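Phosphoribosylaminoimidazole-succinocarboxamide synthase (Ehrlichia chaffeensis str. Arkansas, PDB 3KRE) catalyses the ATP-dependent joining of L-aspartate to a carboxylated aminoimidazole ribonucleotide, giving SAICAR in de novo purine biosynthesis. Local coordinates at residues Cys223-Ile228 against Arg251-Lys256. Residues are numbered along the deposited sequence; the frame is centred on the assembly and turned at random.
Sequences CRLWDI and REVAHK. With EDO (1,2-ethanediol), chain H.
A small, largely buried strand-to-helix contact near the C-terminus of the chain joins Leu-225 to Val-253, and Asp-227 to Lys-256 and Glu-252. Strand 223-227 and the 251-256 part of helix 246-257 run at 77° to each other, their local axes 10.6 Å apart at closest approach, so side chains alone bridge the gap. At the apolar end, CD1 of Leu-225 comes up to the fork of the valine, 3.8 Å from CG2 and 4.0 Å from CG1 of Val-253. Phe-187 of helix 166-189 touches both residues, Ile-74 of helix 67-84 packs on the valine, and Leu-225 also touches Leu-194 of strand 192-204, with which 223-227 pairs antiparallel in the large sheet of the SAICAR synthetase fold. Two residues on, the contact turns polar. Chi1 of 179° and chi2 of 69° set the Asp-227 carboxylate with OD1 3.8 Å from NZ of Lys-256, a long salt bridge; NZ also hydrogen-bonds Val-190 O. OD2 is held by the hydroxyls of Ser-229 and Thr-230. OE2 of Glu-252 lies 4.0 Å from Asp-227 OD1, a like-charge approach that the lysine probably eases, while Glu-252 OE1 accepts a 2.8 Å hydrogen bond from O1 of an ethanediol, probably from the crystallisation liquor.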
loop_
_atom_site.group_PDB
_atom_site.type_symbol
_atom_site.label_atom_id
_atom_site.label_comp_id
_atom_site.label_asym_id
_atom_site.label_seq_id
_atom_site.Cartn_x
_atom_site.Cartn_y
_atom_site.Cartn_z
ATOM N N CYS A 223 -0.946 4.878 1.727
ATOM C CA CYS A 223 -2.023 5.189 2.677
ATOM C C CYS A 223 -2.101 6.696 2.832
ATOM O O CYS A 223 -1.067 7.356 3.015
ATOM C CB CYS A 223 -1.755 4.616 4.078
ATOM S SG CYS A 223 -1.390 2.878 4.147
ATOM N N ARG A 224 -3.307 7.249 2.782
ATOM C CA ARG A 224 -3.485 8.646 3.196
ATOM C C ARG A 224 -3.664 8.630 4.703
ATOM O O ARG A 224 -4.476 7.839 5.244
ATOM C CB ARG A 224 -4.683 9.312 2.551
ATOM C CG ARG A 224 -4.443 9.700 1.119
ATOM C CD ARG A 224 -5.553 10.583 0.571
ATOM N NE ARG A 224 -5.154 11.057 -0.723
ATOM C CZ ARG A 224 -5.390 10.477 -1.893
ATOM N NH1 ARG A 224 -6.121 9.374 -1.995
ATOM N NH2 ARG A 224 -4.849 11.007 -2.992
ATOM N N LEU A 225 -2.886 9.487 5.366
ATOM C CA LEU A 225 -2.716 9.443 6.840
ATOM C C LEU A 225 -2.772 10.860 7.333
ATOM O O LEU A 225 -1.920 11.657 6.981
ATOM C CB LEU A 225 -1.355 8.841 7.201
ATOM C CG LEU A 225 -1.144 7.390 6.805
ATOM C CD1 LEU A 225 0.353 6.924 6.994
ATOM C CD2 LEU A 225 -2.126 6.389 7.486
ATOM N N TRP A 226 -3.782 11.193 8.129
ATOM C CA TRP A 226 -3.907 12.564 8.627
ATOM C C TRP A 226 -3.799 12.572 10.141
ATOM O O TRP A 226 -4.390 11.752 10.804
ATOM C CB TRP A 226 -5.260 13.188 8.273
ATOM C CG TRP A 226 -5.541 13.346 6.805
ATOM C CD1 TRP A 226 -4.705 13.062 5.770
ATOM C CD2 TRP A 226 -6.746 13.832 6.224
ATOM N NE1 TRP A 226 -5.308 13.330 4.577
ATOM C CE2 TRP A 226 -6.574 13.799 4.823
ATOM C CE3 TRP A 226 -7.972 14.272 6.746
ATOM C CZ2 TRP A 226 -7.575 14.187 3.934
ATOM C CZ3 TRP A 226 -8.968 14.681 5.855
ATOM C CH2 TRP A 226 -8.763 14.620 4.463
ATOM N N ASP A 227 -3.063 13.528 10.681
ATOM C CA ASP A 227 -3.023 13.746 12.095
ATOM C C ASP A 227 -4.443 14.098 12.564
ATOM O O ASP A 227 -5.137 14.940 11.972
ATOM C CB ASP A 227 -2.040 14.875 12.418
ATOM C CG ASP A 227 -1.983 15.157 13.901
ATOM O OD1 ASP A 227 -1.470 14.282 14.592
ATOM O OD2 ASP A 227 -2.523 16.192 14.341
ATOM N N ILE A 228 -4.914 13.430 13.609
ATOM C CA ILE A 228 -6.331 13.581 14.009
ATOM C C ILE A 228 -6.666 15.000 14.530
ATOM O O ILE A 228 -7.706 15.591 14.177
ATOM C CB ILE A 228 -6.726 12.487 15.040
ATOM C CG1 ILE A 228 -6.992 11.180 14.286
ATOM C CG2 ILE A 228 -7.958 12.898 15.861
ATOM C CD1 ILE A 228 -7.142 9.938 15.174
ATOM N N ARG A 251 8.462 10.607 8.599
ATOM C CA ARG A 251 9.157 10.362 9.865
ATOM C C ARG A 251 8.222 10.444 11.058
ATOM O O ARG A 251 8.331 9.657 12.006
ATOM C CB ARG A 251 10.329 11.319 10.080
ATOM C CG ARG A 251 11.361 10.763 11.054
ATOM C CD ARG A 251 12.507 11.730 11.270
ATOM N NE ARG A 251 13.350 11.813 10.069
ATOM C CZ ARG A 251 13.532 12.891 9.313
ATOM N NH1 ARG A 251 12.948 14.053 9.599
ATOM N NH2 ARG A 251 14.334 12.808 8.266
ATOM N N GLU A 252 7.278 11.375 11.026
ATOM C CA GLU A 252 6.257 11.396 12.076
ATOM C C GLU A 252 5.477 10.075 12.159
ATOM O O GLU A 252 5.218 9.554 13.265
ATOM C CB GLU A 252 5.314 12.592 11.859
ATOM C CG GLU A 252 4.146 12.725 12.849
ATOM C CD GLU A 252 3.427 14.091 12.821
ATOM O OE1 GLU A 252 4.019 15.099 12.343
ATOM O OE2 GLU A 252 2.287 14.167 13.331
ATOM N N VAL A 253 5.094 9.525 11.005
ATOM C CA VAL A 253 4.370 8.258 10.995
ATOM C C VAL A 253 5.289 7.184 11.622
ATOM O O VAL A 253 4.866 6.415 12.514
ATOM C CB VAL A 253 3.949 7.832 9.577
ATOM C CG1 VAL A 253 3.321 6.388 9.582
ATOM C CG2 VAL A 253 2.992 8.868 8.973
ATOM N N ALA A 254 6.542 7.142 11.181
ATOM C CA ALA A 254 7.475 6.154 11.735
ATOM C C ALA A 254 7.673 6.290 13.239
ATOM O O ALA A 254 7.711 5.290 13.979
ATOM C CB ALA A 254 8.809 6.200 11.032
ATOM N N HIS A 255 7.812 7.519 13.695
ATOM C CA HIS A 255 7.998 7.746 15.111
ATOM C C HIS A 255 6.823 7.338 15.933
ATOM O O HIS A 255 6.987 6.697 16.965
ATOM C CB HIS A 255 8.318 9.200 15.385
ATOM C CG HIS A 255 9.680 9.602 14.944
ATOM N ND1 HIS A 255 10.068 10.916 14.831
ATOM C CD2 HIS A 255 10.758 8.855 14.603
ATOM C CE1 HIS A 255 11.325 10.963 14.424
ATOM N NE2 HIS A 255 11.770 9.725 14.293
ATOM N N LYS A 256 5.630 7.758 15.512
ATOM C CA LYS A 256 4.391 7.422 16.237
ATOM C C LYS A 256 4.112 5.928 16.254
ATOM O O LYS A 256 3.609 5.404 17.252
ATOM C CB LYS A 256 3.219 8.163 15.618
ATOM C CG LYS A 256 3.271 9.634 15.964
ATOM C CD LYS A 256 2.038 10.348 15.477
ATOM C CE LYS A 256 1.636 11.420 16.476
ATOM N NZ LYS A 256 0.197 11.455 16.553
HETATM C C1 EDO H . 4.158 16.401 9.312
HETATM O O1 EDO H . 3.670 17.159 10.431
HETATM C C2 EDO H . 4.972 17.220 8.313
HETATM O O2 EDO H . 5.891 18.070 9.024
#